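Local coordinates for actinorhodin polyketide putative beta-ketoacyl synthase 2 (Streptomyces coelicolor A3, PDB 1TQY), which is the chain length factor of the actinorhodin polyketide synthase, resembles beta-ketoacyl-ACP synthases and probably helps its partner subunit build a polyketide chain of defined length, at residues B[78-83]-B[145-150]; B[104-109]-B[156-161]; B[111-116]-B[194-199]; B[119-124]-B[198-203]; B[211-216]-B[231-236]. All blocks are in the same frame, centred on the assembly; numbering follows the deposited sequence.

Contact 1 of 5, residues B[78-83]-B[145-150]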
# COMPACT_ATOMS: atom_id res chain seq x y z
N PRO B 78 2.20 -17.88 -4.72
CA PRO B 78 1.50 -18.05 -5.99
C PRO B 78 1.11 -16.71 -6.61
O PRO B 78 1.25 -16.52 -7.83
CB PRO B 78 0.28 -18.87 -5.60
CG PRO B 78 0.81 -19.75 -4.54
CD PRO B 78 1.70 -18.83 -3.71
N SER B 79 0.62 -15.79 -5.79
CA SER B 79 0.22 -14.48 -6.30
C SER B 79 1.38 -13.75 -7.00
O SER B 79 1.19 -13.17 -8.07
CB SER B 79 -0.30 -13.59 -5.15
OG SER B 79 0.73 -13.33 -4.22
N THR B 80 2.57 -13.78 -6.40
CA THR B 80 3.70 -13.09 -7.00
C THR B 80 4.16 -13.70 -8.34
O THR B 80 4.56 -12.99 -9.27
CB THR B 80 4.87 -13.04 -6.02
OG1 THR B 80 4.45 -12.34 -4.84
CG2 THR B 80 6.06 -12.30 -6.64
N ARG B 81 4.08 -15.02 -8.44
CA ARG B 81 4.48 -15.70 -9.66
C ARG B 81 3.56 -15.32 -10.80
O ARG B 81 3.99 -15.14 -11.95
CB ARG B 81 4.47 -17.21 -9.46
CG ARG B 81 5.42 -17.66 -8.38
CD ARG B 81 5.22 -19.12 -8.11
NE ARG B 81 6.14 -19.66 -7.11
CZ ARG B 81 6.14 -20.93 -6.74
NH1 ARG B 81 5.26 -21.77 -7.29
NH2 ARG B 81 6.99 -21.37 -5.83
N LEU B 82 2.28 -15.18 -10.48
CA LEU B 82 1.30 -14.78 -11.47
C LEU B 82 1.56 -13.34 -11.91
O LEU B 82 1.50 -13.02 -13.09
CB LEU B 82 -0.11 -14.93 -10.89
CG LEU B 82 -0.53 -16.39 -10.71
CD1 LEU B 82 -1.65 -16.50 -9.69
CD2 LEU B 82 -0.95 -16.95 -12.04
N ALA B 83 1.87 -12.47 -10.94
CA ALA B 83 2.15 -11.07 -11.21
C ALA B 83 3.40 -10.90 -12.08
O ALA B 83 3.43 -10.04 -12.96
CB ALA B 83 2.32 -10.31 -9.89
N TYR B 145 2.91 -6.72 1.67
CA TYR B 145 2.14 -6.16 0.57
C TYR B 145 2.92 -5.56 -0.59
O TYR B 145 2.45 -5.59 -1.72
CB TYR B 145 1.13 -5.16 1.15
CG TYR B 145 0.30 -5.84 2.22
CD1 TYR B 145 -0.70 -6.76 1.89
CD2 TYR B 145 0.64 -5.71 3.57
CE1 TYR B 145 -1.33 -7.54 2.87
CE2 TYR B 145 0.02 -6.48 4.56
CZ TYR B 145 -0.96 -7.40 4.20
OH TYR B 145 -1.51 -8.21 5.16
N ALA B 146 4.11 -5.05 -0.32
CA ALA B 146 4.93 -4.47 -1.37
C ALA B 146 5.61 -5.52 -2.27
O ALA B 146 6.12 -5.17 -3.33
CB ALA B 146 6.00 -3.58 -0.76
N VAL B 147 5.59 -6.78 -1.87
CA VAL B 147 6.29 -7.83 -2.61
C VAL B 147 6.24 -7.78 -4.14
O VAL B 147 7.29 -7.79 -4.78
CB VAL B 147 5.88 -9.28 -2.13
CG1 VAL B 147 4.39 -9.56 -2.43
CG2 VAL B 147 6.77 -10.31 -2.81
N ASN B 148 5.06 -7.68 -4.73
CA ASN B 148 4.99 -7.66 -6.19
C ASN B 148 5.60 -6.44 -6.87
O ASN B 148 6.03 -6.51 -8.02
CB ASN B 148 3.56 -7.88 -6.64
CG ASN B 148 2.99 -9.15 -6.07
OD1 ASN B 148 3.71 -10.15 -5.95
ND2 ASN B 148 1.72 -9.13 -5.71
N THR B 149 5.66 -5.32 -6.17
CA THR B 149 6.27 -4.14 -6.77
C THR B 149 7.79 -4.35 -6.77
O THR B 149 8.45 -4.19 -7.80
CB THR B 149 5.90 -2.85 -6.01
OG1 THR B 149 4.53 -2.52 -6.27
CG2 THR B 149 6.77 -1.70 -6.47
N GLY B 150 8.32 -4.75 -5.62
CA GLY B 150 9.74 -4.99 -5.51
C GLY B 150 10.28 -6.09 -6.42
O GLY B 150 11.38 -5.96 -6.96
O HOH W 1 0.68 -10.86 -3.37

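Contact 2 of 5, residues B[104-109]-B[156-161]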
# COMPACT_ATOMS: atom_id res chain seq x y z
N TYR B 104 15.91 4.82 -14.37
CA TYR B 104 15.08 5.73 -13.60
C TYR B 104 13.78 6.13 -14.32
O TYR B 104 12.87 6.64 -13.68
CB TYR B 104 15.85 7.00 -13.23
CG TYR B 104 17.01 6.77 -12.29
CD1 TYR B 104 16.83 6.17 -11.04
CD2 TYR B 104 18.30 7.17 -12.63
CE1 TYR B 104 17.90 5.98 -10.16
CE2 TYR B 104 19.37 6.98 -11.77
CZ TYR B 104 19.17 6.39 -10.54
OH TYR B 104 20.24 6.21 -9.69
N ASP B 105 13.68 5.91 -15.62
CA ASP B 105 12.47 6.26 -16.35
C ASP B 105 11.40 5.17 -16.32
O ASP B 105 10.40 5.25 -17.03
CB ASP B 105 12.79 6.62 -17.81
CG ASP B 105 13.46 7.98 -17.96
OD1 ASP B 105 13.25 8.86 -17.09
OD2 ASP B 105 14.17 8.17 -18.97
N MET B 106 11.61 4.15 -15.50
CA MET B 106 10.65 3.06 -15.38
C MET B 106 10.20 2.86 -13.94
O MET B 106 11.01 2.57 -13.06
CB MET B 106 11.25 1.77 -15.93
CG MET B 106 11.59 1.86 -17.40
SD MET B 106 12.29 0.31 -18.01
CE MET B 106 13.99 0.43 -17.37
N GLY B 107 8.90 3.02 -13.72
CA GLY B 107 8.36 2.85 -12.38
C GLY B 107 7.43 1.65 -12.25
O GLY B 107 7.04 1.05 -13.25
N VAL B 108 7.08 1.30 -11.02
CA VAL B 108 6.20 0.18 -10.78
C VAL B 108 5.20 0.49 -9.67
O VAL B 108 5.59 0.76 -8.53
CB VAL B 108 7.00 -1.11 -10.42
CG1 VAL B 108 6.04 -2.26 -10.13
CG2 VAL B 108 7.91 -1.50 -11.58
N VAL B 109 3.92 0.47 -10.01
CA VAL B 109 2.86 0.75 -9.04
C VAL B 109 1.82 -0.38 -9.06
O VAL B 109 1.11 -0.56 -10.04
CB VAL B 109 2.14 2.06 -9.36
CG1 VAL B 109 1.14 2.37 -8.24
CG2 VAL B 109 3.14 3.19 -9.50
N HIS B 156 13.10 -6.41 -13.81
CA HIS B 156 13.23 -5.66 -15.04
C HIS B 156 14.18 -4.47 -14.93
O HIS B 156 14.35 -3.72 -15.89
CB HIS B 156 11.84 -5.23 -15.51
CG HIS B 156 10.92 -6.39 -15.72
ND1 HIS B 156 11.03 -7.26 -16.79
CD2 HIS B 156 9.93 -6.89 -14.94
CE1 HIS B 156 10.16 -8.24 -16.66
NE2 HIS B 156 9.47 -8.04 -15.54
N GLY B 157 14.80 -4.32 -13.77
CA GLY B 157 15.74 -3.23 -13.57
C GLY B 157 15.08 -1.87 -13.64
O GLY B 157 15.63 -0.92 -14.22
N MET B 158 13.89 -1.77 -13.06
CA MET B 158 13.15 -0.51 -13.05
C MET B 158 13.47 0.20 -11.74
O MET B 158 13.24 -0.35 -10.67
CB MET B 158 11.65 -0.79 -13.19
CG MET B 158 11.33 -1.45 -14.51
SD MET B 158 9.58 -1.67 -14.84
CE MET B 158 9.69 -2.55 -16.43
N ARG B 159 14.01 1.42 -11.83
CA ARG B 159 14.41 2.16 -10.64
C ARG B 159 13.68 3.46 -10.35
O ARG B 159 13.99 4.13 -9.36
CB ARG B 159 15.92 2.42 -10.69
CG ARG B 159 16.73 1.15 -10.85
CD ARG B 159 18.16 1.32 -10.40
NE ARG B 159 18.81 0.02 -10.31
CZ ARG B 159 19.21 -0.68 -11.37
NH1 ARG B 159 19.05 -0.20 -12.59
NH2 ARG B 159 19.74 -1.88 -11.19
N GLY B 160 12.73 3.82 -11.20
CA GLY B 160 11.97 5.04 -11.00
C GLY B 160 11.05 4.97 -9.80
O GLY B 160 11.04 3.96 -9.08
N PRO B 161 10.24 6.02 -9.57
CA PRO B 161 9.29 6.10 -8.45
C PRO B 161 8.32 4.92 -8.53
O PRO B 161 7.67 4.72 -9.55
CB PRO B 161 8.56 7.42 -8.69
CG PRO B 161 9.44 8.17 -9.61
CD PRO B 161 10.04 7.14 -10.50

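Contact 3 of 5, residues B[111-116]-B[194-199]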
# COMPACT_ATOMS: atom_id res chain seq x y z
N ALA B 111 -1.19 -2.86 -6.66
CA ALA B 111 -2.07 -2.89 -5.51
C ALA B 111 -1.98 -4.34 -5.02
O ALA B 111 -1.75 -5.25 -5.82
CB ALA B 111 -3.50 -2.55 -5.91
N ASN B 112 -2.11 -4.56 -3.72
CA ASN B 112 -2.04 -5.91 -3.17
C ASN B 112 -3.02 -5.98 -2.00
O ASN B 112 -2.98 -5.15 -1.10
CB ASN B 112 -0.63 -6.22 -2.67
CG ASN B 112 -0.32 -7.70 -2.68
OD1 ASN B 112 -1.18 -8.53 -2.34
ND2 ASN B 112 0.91 -8.05 -3.06
N ALA B 113 -3.92 -6.96 -2.01
CA ALA B 113 -4.90 -7.05 -0.94
C ALA B 113 -4.58 -8.07 0.17
O ALA B 113 -4.70 -7.76 1.35
CB ALA B 113 -6.26 -7.36 -1.54
N CYS B 114 -4.17 -9.27 -0.24
CA CYS B 114 -3.87 -10.36 0.70
C CYS B 114 -2.39 -10.60 0.89
O CYS B 114 -1.99 -11.21 1.87
CB CYS B 114 -4.48 -11.66 0.19
SG CYS B 114 -6.20 -11.51 -0.31
N GLY B 115 -1.58 -10.15 -0.07
CA GLY B 115 -0.15 -10.37 0.01
C GLY B 115 0.10 -11.85 -0.24
O GLY B 115 -0.80 -12.56 -0.71
N GLY B 116 1.29 -12.33 0.08
CA GLY B 116 1.60 -13.73 -0.12
C GLY B 116 1.06 -14.57 1.01
O GLY B 116 1.82 -15.12 1.79
N GLY B 194 -2.29 -5.38 -10.54
CA GLY B 194 -2.43 -6.12 -9.31
C GLY B 194 -2.84 -7.54 -9.61
O GLY B 194 -3.39 -7.85 -10.67
N VAL B 195 -2.55 -8.39 -8.64
CA VAL B 195 -2.86 -9.80 -8.70
C VAL B 195 -3.01 -10.26 -7.26
O VAL B 195 -2.23 -9.86 -6.41
CB VAL B 195 -1.70 -10.60 -9.34
CG1 VAL B 195 -1.93 -12.09 -9.16
CG2 VAL B 195 -1.58 -10.28 -10.83
N ASP B 196 -4.03 -11.05 -6.98
CA ASP B 196 -4.22 -11.58 -5.64
C ASP B 196 -4.51 -13.06 -5.77
O ASP B 196 -4.88 -13.52 -6.85
CB ASP B 196 -5.40 -10.92 -4.90
CG ASP B 196 -4.98 -9.77 -4.00
OD1 ASP B 196 -5.20 -8.59 -4.39
OD2 ASP B 196 -4.43 -10.02 -2.90
N SER B 197 -4.34 -13.77 -4.67
CA SER B 197 -4.61 -15.21 -4.58
C SER B 197 -4.62 -15.55 -3.10
O SER B 197 -3.67 -15.25 -2.39
CB SER B 197 -3.53 -16.03 -5.28
OG SER B 197 -3.84 -17.41 -5.17
N ALA B 198 -5.70 -16.15 -2.64
CA ALA B 198 -5.80 -16.53 -1.24
C ALA B 198 -6.56 -17.85 -1.17
O ALA B 198 -7.57 -17.97 -0.47
CB ALA B 198 -6.53 -15.46 -0.47
N LEU B 199 -6.05 -18.83 -1.91
CA LEU B 199 -6.67 -20.14 -2.00
C LEU B 199 -6.05 -21.22 -1.13
O LEU B 199 -5.78 -22.32 -1.60
CB LEU B 199 -6.71 -20.59 -3.46
CG LEU B 199 -7.54 -19.68 -4.35
CD1 LEU B 199 -7.55 -20.21 -5.77
CD2 LEU B 199 -8.97 -19.60 -3.80
O HOH W 2 -2.46 -12.12 -2.78

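Contact 4 of 5, residues B[119-124]-B[198-203]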
# COMPACT_ATOMS: atom_id res chain seq x y z
N PHE B 119 1.97 -18.45 1.25
CA PHE B 119 3.32 -18.53 1.76
C PHE B 119 3.38 -18.26 3.26
O PHE B 119 3.97 -19.04 4.00
CB PHE B 119 4.24 -17.55 1.02
CG PHE B 119 5.71 -17.82 1.22
CD1 PHE B 119 6.33 -17.53 2.44
CD2 PHE B 119 6.47 -18.41 0.21
CE1 PHE B 119 7.68 -17.82 2.65
CE2 PHE B 119 7.81 -18.71 0.41
CZ PHE B 119 8.42 -18.42 1.64
N THR B 120 2.76 -17.18 3.71
CA THR B 120 2.84 -16.88 5.14
C THR B 120 2.12 -17.90 6.02
O THR B 120 2.55 -18.15 7.15
CB THR B 120 2.33 -15.43 5.44
OG1 THR B 120 2.81 -15.03 6.72
CG2 THR B 120 0.80 -15.37 5.48
N HIS B 121 1.04 -18.50 5.52
CA HIS B 121 0.31 -19.50 6.30
C HIS B 121 1.25 -20.68 6.60
O HIS B 121 1.35 -21.14 7.74
CB HIS B 121 -0.92 -19.99 5.53
CG HIS B 121 -1.76 -20.98 6.28
ND1 HIS B 121 -2.83 -21.63 5.70
CD2 HIS B 121 -1.68 -21.46 7.55
CE1 HIS B 121 -3.36 -22.47 6.57
NE2 HIS B 121 -2.68 -22.39 7.70
N ARG B 122 1.95 -21.15 5.58
CA ARG B 122 2.88 -22.26 5.77
C ARG B 122 3.98 -21.88 6.76
O ARG B 122 4.43 -22.71 7.55
CB ARG B 122 3.51 -22.67 4.43
CG ARG B 122 2.48 -23.06 3.38
CD ARG B 122 3.08 -23.21 2.00
NE ARG B 122 2.04 -23.48 1.02
CZ ARG B 122 1.30 -24.58 1.00
NH1 ARG B 122 1.50 -25.53 1.90
NH2 ARG B 122 0.35 -24.73 0.09
N GLU B 123 4.40 -20.62 6.75
CA GLU B 123 5.46 -20.20 7.68
C GLU B 123 4.92 -20.13 9.10
O GLU B 123 5.65 -20.39 10.06
CB GLU B 123 6.06 -18.85 7.25
CG GLU B 123 6.90 -18.91 5.97
CD GLU B 123 7.95 -20.03 5.98
OE1 GLU B 123 8.58 -20.25 7.05
OE2 GLU B 123 8.16 -20.67 4.92
N PHE B 124 3.64 -19.78 9.24
CA PHE B 124 3.01 -19.71 10.56
C PHE B 124 2.91 -21.13 11.12
O PHE B 124 3.11 -21.36 12.32
CB PHE B 124 1.59 -19.14 10.46
CG PHE B 124 1.51 -17.67 10.74
CD1 PHE B 124 1.58 -17.20 12.05
CD2 PHE B 124 1.32 -16.77 9.71
CE1 PHE B 124 1.45 -15.84 12.33
CE2 PHE B 124 1.18 -15.40 9.97
CZ PHE B 124 1.25 -14.93 11.28
N ALA B 198 -5.70 -16.15 -2.64
CA ALA B 198 -5.80 -16.53 -1.24
C ALA B 198 -6.56 -17.85 -1.17
O ALA B 198 -7.57 -17.97 -0.47
CB ALA B 198 -6.53 -15.46 -0.47
N LEU B 199 -6.05 -18.83 -1.91
CA LEU B 199 -6.67 -20.14 -2.00
C LEU B 199 -6.05 -21.22 -1.13
O LEU B 199 -5.78 -22.32 -1.60
CB LEU B 199 -6.71 -20.59 -3.46
CG LEU B 199 -7.54 -19.68 -4.35
CD1 LEU B 199 -7.55 -20.21 -5.77
CD2 LEU B 199 -8.97 -19.60 -3.80
N ASP B 200 -5.82 -20.89 0.13
CA ASP B 200 -5.28 -21.84 1.09
C ASP B 200 -6.40 -21.89 2.12
O ASP B 200 -7.27 -21.02 2.12
CB ASP B 200 -4.01 -21.31 1.74
CG ASP B 200 -4.27 -20.10 2.59
OD1 ASP B 200 -4.28 -20.21 3.84
OD2 ASP B 200 -4.48 -19.02 2.00
N PRO B 201 -6.40 -22.89 3.01
CA PRO B 201 -7.46 -22.97 4.01
C PRO B 201 -7.69 -21.70 4.83
O PRO B 201 -8.84 -21.29 5.01
CB PRO B 201 -7.03 -24.15 4.87
CG PRO B 201 -6.24 -25.01 3.91
CD PRO B 201 -5.43 -24.00 3.16
N TRP B 202 -6.63 -21.07 5.33
CA TRP B 202 -6.77 -19.86 6.15
C TRP B 202 -7.29 -18.70 5.31
O TRP B 202 -8.24 -18.01 5.70
CB TRP B 202 -5.44 -19.50 6.81
CG TRP B 202 -5.54 -18.47 7.93
CD1 TRP B 202 -6.69 -18.00 8.53
CD2 TRP B 202 -4.45 -17.80 8.57
NE1 TRP B 202 -6.37 -17.08 9.50
CE2 TRP B 202 -5.00 -16.93 9.55
CE3 TRP B 202 -3.05 -17.84 8.41
CZ2 TRP B 202 -4.21 -16.12 10.36
CZ3 TRP B 202 -2.26 -17.02 9.23
CH2 TRP B 202 -2.85 -16.17 10.19
N GLY B 203 -6.66 -18.48 4.15
CA GLY B 203 -7.10 -17.41 3.28
C GLY B 203 -8.57 -17.60 2.90
O GLY B 203 -9.33 -16.64 2.79

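Contact 5 of 5, residues B[211-216]-B[231-236]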
# COMPACT_ATOMS: atom_id res chain seq x y z
N GLY B 211 -18.43 -12.36 5.03
CA GLY B 211 -19.87 -12.46 5.17
C GLY B 211 -20.51 -12.21 3.82
O GLY B 211 -21.73 -12.12 3.71
N ARG B 212 -19.70 -12.14 2.77
CA ARG B 212 -20.24 -11.87 1.44
C ARG B 212 -19.95 -12.90 0.36
O ARG B 212 -20.22 -12.67 -0.82
CB ARG B 212 -19.75 -10.49 1.00
CG ARG B 212 -20.37 -9.34 1.80
CD ARG B 212 -19.69 -8.00 1.54
NE ARG B 212 -20.34 -6.90 2.28
CZ ARG B 212 -19.87 -5.65 2.34
NH1 ARG B 212 -18.75 -5.32 1.71
NH2 ARG B 212 -20.52 -4.73 3.04
N ILE B 213 -19.42 -14.04 0.77
CA ILE B 213 -19.08 -15.08 -0.19
C ILE B 213 -20.22 -16.06 -0.47
O ILE B 213 -20.85 -16.56 0.45
CB ILE B 213 -17.83 -15.79 0.29
CG1 ILE B 213 -16.67 -14.78 0.23
CG2 ILE B 213 -17.52 -17.01 -0.56
CD1 ILE B 213 -15.34 -15.38 0.48
N SER B 214 -20.48 -16.30 -1.75
CA SER B 214 -21.54 -17.21 -2.14
C SER B 214 -21.31 -18.63 -1.66
O SER B 214 -20.19 -19.15 -1.74
CB SER B 214 -21.70 -17.23 -3.66
OG SER B 214 -22.56 -18.29 -4.05
N THR B 215 -22.37 -19.26 -1.17
CA THR B 215 -22.27 -20.63 -0.71
C THR B 215 -22.93 -21.55 -1.74
O THR B 215 -23.25 -22.69 -1.44
CB THR B 215 -22.94 -20.85 0.66
OG1 THR B 215 -24.33 -20.48 0.58
CG2 THR B 215 -22.25 -20.01 1.74
N ALA B 216 -23.12 -21.06 -2.96
CA ALA B 216 -23.74 -21.87 -4.01
C ALA B 216 -22.85 -23.06 -4.39
O ALA B 216 -21.67 -23.07 -4.07
CB ALA B 216 -24.01 -21.01 -5.24
N ALA B 231 -26.49 -13.78 -4.41
CA ALA B 231 -26.33 -14.30 -3.06
C ALA B 231 -24.87 -14.34 -2.62
O ALA B 231 -24.46 -15.24 -1.90
CB ALA B 231 -26.94 -15.70 -2.96
N GLY B 232 -24.09 -13.34 -3.03
CA GLY B 232 -22.69 -13.29 -2.64
C GLY B 232 -21.78 -13.41 -3.84
O GLY B 232 -22.20 -13.86 -4.90
N TYR B 233 -20.52 -13.00 -3.69
CA TYR B 233 -19.59 -13.08 -4.79
C TYR B 233 -18.75 -14.34 -4.67
O TYR B 233 -18.66 -14.94 -3.59
CB TYR B 233 -18.68 -11.84 -4.83
CG TYR B 233 -17.61 -11.79 -3.76
CD1 TYR B 233 -16.35 -12.36 -3.96
CD2 TYR B 233 -17.86 -11.14 -2.54
CE1 TYR B 233 -15.36 -12.29 -2.98
CE2 TYR B 233 -16.88 -11.07 -1.55
CZ TYR B 233 -15.63 -11.64 -1.78
OH TYR B 233 -14.65 -11.55 -0.82
N VAL B 234 -18.17 -14.77 -5.78
CA VAL B 234 -17.29 -15.94 -5.79
C VAL B 234 -15.86 -15.39 -5.85
O VAL B 234 -15.56 -14.57 -6.70
CB VAL B 234 -17.56 -16.84 -7.03
CG1 VAL B 234 -16.48 -17.92 -7.11
CG2 VAL B 234 -18.94 -17.51 -6.91
N PRO B 235 -14.98 -15.82 -4.93
CA PRO B 235 -13.58 -15.35 -4.91
C PRO B 235 -12.85 -15.92 -6.12
O PRO B 235 -13.24 -16.96 -6.66
CB PRO B 235 -13.02 -15.97 -3.63
CG PRO B 235 -14.23 -16.29 -2.81
CD PRO B 235 -15.25 -16.73 -3.80
N GLY B 236 -11.77 -15.27 -6.53
CA GLY B 236 -10.98 -15.77 -7.65
C GLY B 236 -9.53 -15.42 -7.40
O GLY B 236 -9.23 -14.71 -6.44
O HOH W 3 -24.93 -17.80 -1.43

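Contact 1 of 5, residues B[78-83]-B[145-150]
Ser79 and Asn148 are joined through one water: the water donates to Ser79 OG and accepts from Asn148 ND2, over 2.6 Å and 3.1 Å respectively. Ser79 OG also bonds to Asp77 just before the helix, which helps to fix the hydroxyl facing the water.

One residue further on comes the direct bond. Thr80 OG1 donates to Asn148 OD1 over 2.6 Å, and it lies in the carbonyl plane of the amide with a C=O...donor angle of 154°. Thr80 turns its hydroxyl back beside its own nitrogen (chi1 -59°), which brings OG1 against the amide. Asn148 OD1 also lies 3.1 Å from Thr80 CB. Both methyls of Val147 flank the same hydroxyl, with CG1 and CG2 each 3.7 Å from Thr80 OG1; a polar bond thus runs beside an apolar wall. A turn later along the helix, Ala83 brings CB to 4.0 Å from Asn148 CG. The Asn148 amide is therefore fixed at both ends: its oxygen is held by Thr80, and its nitrogen is tied by the water to Ser79.

In the fold this is a meeting of helix 78-93 with the beginning of helix 147-156. Leu82 and Ala83 lean on Val195 of strand 189-196, whereas Ala146 and Thr149 pack on Ala164 of strand 163-166. Tyr145, Ala146 and Thr149 also touch the partner subunit, so the 145-150 side of the contact lies between strand 163-166 and the subunit interface.

Contact 2 of 5, residues B[104-109]-B[156-161]
The backbones of Met106 and Gly160 are tied by the one hydrogen bond of this contact: Gly160 N donates to Met106 O over 2.8 Å. The bond is bent, with an N-H...O angle of 141°, and the donor stands 40° out of the carbonyl plane, consistent with two chains meeting nearly at right angles rather than side by side.

A weaker polar contact accompanies it, a CA-H...O approach of Gly107 CA to Pro161 O at 3.5 Å. Close backbone packing is a separate matter: Gly160, which has no side chain, passes close beside the strand's backbone, and Tyr104 O lies 3.2 Å from Gly160 CA. The edge of the Tyr104 ring, near its plane, meets Arg159 O, while Tyr104 CD1 rests 3.9 Å from Arg159 CB.

Apolar packing centres on Met158. Its extended chain runs across Met106, with Met158 CG 3.5 Å from Met106 CB, and continues to Val108, where Met158 SD meets Val108 CG2 at 3.7 Å. Met106 bends at its last torsion (chi3 -77°), and its methyl turns toward Gly157 O, 3.8 Å from Met106 CE. Arg159 heads away to the partner subunit, where its NE bonds to a backbone group.

Gly157, with positive phi, ends the helical run of helix 147-156, and the chain then crosses the start of strand 106-111 before joining it as the parallel strand 163-166. This is the return leg of a beta-alpha-beta crossover, consistent with the layered thiolase fold to which ketosynthases belong.

Contact 3 of 5, residues B[111-116]-B[194-199]
Asp196 OD2 is gripped from several directions by the loop 111-116. Cys114 N donates to it over 2.8 Å in a fairly straight bond of 160°, arriving on the syn side, 20° out of the carboxylate plane. Ala113 N adds a weak bond of 3.2 Å to the same Asp196 OD2. A bridging water sits 2.9 Å from Asp196 OD2 and also 2.7 Å from Gly115 O, while accepting from Ser197 N, so it stitches loop to strand. The other oxygen, OD1, is bonded to Ser343 and lies near Ala113 N, though its exact place is less certain. With two successive peptide N-H groups facing it, the carboxylate is probably stabilised in its charged form.

Beside it, Asn112 shapes the loop. With CG anti to the backbone nitrogen (chi1 -154°), its OD1 turns back to accept from Gly115 N over 2.8 Å, an Asx motif. The Asn112 amide stands nearly perpendicular to the Asp196 carboxylate. Further along, Cys114 SG touches Ala198 CB at 4.0 Å, and Ala113 and Cys114 also pack against apolar side chains of the partner subunit.

Gly115, at positive phi, and Gly116, the N-cap of helix 117-129, complete the turn. Here the ends of the neighbouring parallel strands 106-111 and 189-196 give way to loops, and a strand-borne aspartate holds the strand-to-helix connection of this thiolase-type fold by its peptide N-H groups.

Contact 4 of 5, residues B[119-124]-B[198-203]
An aromatic cluster of His121, Phe124 and Trp202 joins helix 117-129 to the start of helix 201-208, where Asp200 serves as N-cap. Trp202 is the central member, its indole turning its edge to the face of each of the other two rings. Against Phe124 the planes of this T-shaped pair are nearly perpendicular, at 85°, with the indole edge offset toward the rim of the phenyl ring and Trp202 CZ3 within 3.6 Å of Phe124 CD2. Against His121 the planes stand at 69°, and the closer approach comes from Trp202 CB, which lies over the imidazole face, 3.8 Å from the His121 ring centroid, in a CH-pi contact. Chi1 of Trp202, at -166°, swings the indole away from its own nitrogen and across to helix 117-129.

The polar side of the contact is Asp200 OD1. It accepts from His121 ND1 over 2.8 Å, on the anti side of the carboxylate and tilted from the imidazole plane. Gly203 N reaches the same Asp200 OD1 over 3.0 Å from the opposite face of the carboxylate plane, as the capping bond. One oxygen thereby caps one helix and orients a histidine of another, so the imidazole is held both by an acceptor at its edge and by carbon over its face.

The cluster continues outward: Phe117 meets Trp202, and an aromatic residue of the partner subunit stacks on His121. A capped helix start combined with T-shaped rings is here part of a buried helix-to-helix junction at the subunit interface.

Contact 5 of 5, residues B[211-216]-B[231-236]
Arg212 and Tyr233 share the first of two backbone hydrogen bonds that bridge these loops: Tyr233 N donates to Arg212 O over 2.9 Å, nearly along the C=O axis. Tyr233 also uses its carbonyl, since Ser214 N donates to Tyr233 O over 2.9 Å and almost straight, at 170°, though from above the carbonyl plane. Between these two bonds, Ile213 CA adds a CA-H...O contact to the same Tyr233 O at 3.4 Å.

Ala231 O is satisfied by a water, which donates to it over 2.6 Å and accepts from Thr215 N; Ser214 CA approaches that carbonyl as well. The hydroxyl of Ser214 serves its own loop: Ser214 OG accepts from Ala216 N over 3.0 Å, closing an ST turn, and it has a weak further bond to Ala222 O. Tyr233 OH finds its partner in Tyr342.

Gly232 CA lies 3.1 Å from Arg212 O, a close approach of the two backbones. Next to it, Tyr233 places its ring between its own nitrogen and carbonyl carbon (chi1 74°), so that Ile213 CG1 packs over one ring face, 3.9 Å from Tyr233 CZ. The far methyl, Ile213 CD1, reaches Pro235 CG at 3.6 Å, and Trp204 and Gln207 of helix 201-208 press on the proline from elsewhere.

Paired through Ile213 and Tyr233 alone, the backbones form an isolated beta bridge, which pins together two ends of the long irregular connection between helix 201-208 and strand 238-246.

All five contacts fall within the N-terminal half of the ketosynthase-type fold. Contacts 1, 2 and 3 interleave along the chain: contact 1 touches both contact 3, with centres about 8 Å apart, and contact 2, with centres about 15 Å apart. The centres of contacts 2 and 3 are about 21 Å apart, at successive parts of strand 106-111 and the loop it enters, beside strand 189-196. Contact 4 shares Ala198 and Leu199 with contact 3, where the chain passes through a short loop into helix 201-208. Contact 5 follows in series, its centre about 37 Å from that of contact 2. Contacts 1 to 4 knit strands 106-111 and 189-196 to the helices beside them; contact 5 closes the long connection after helix 201-208.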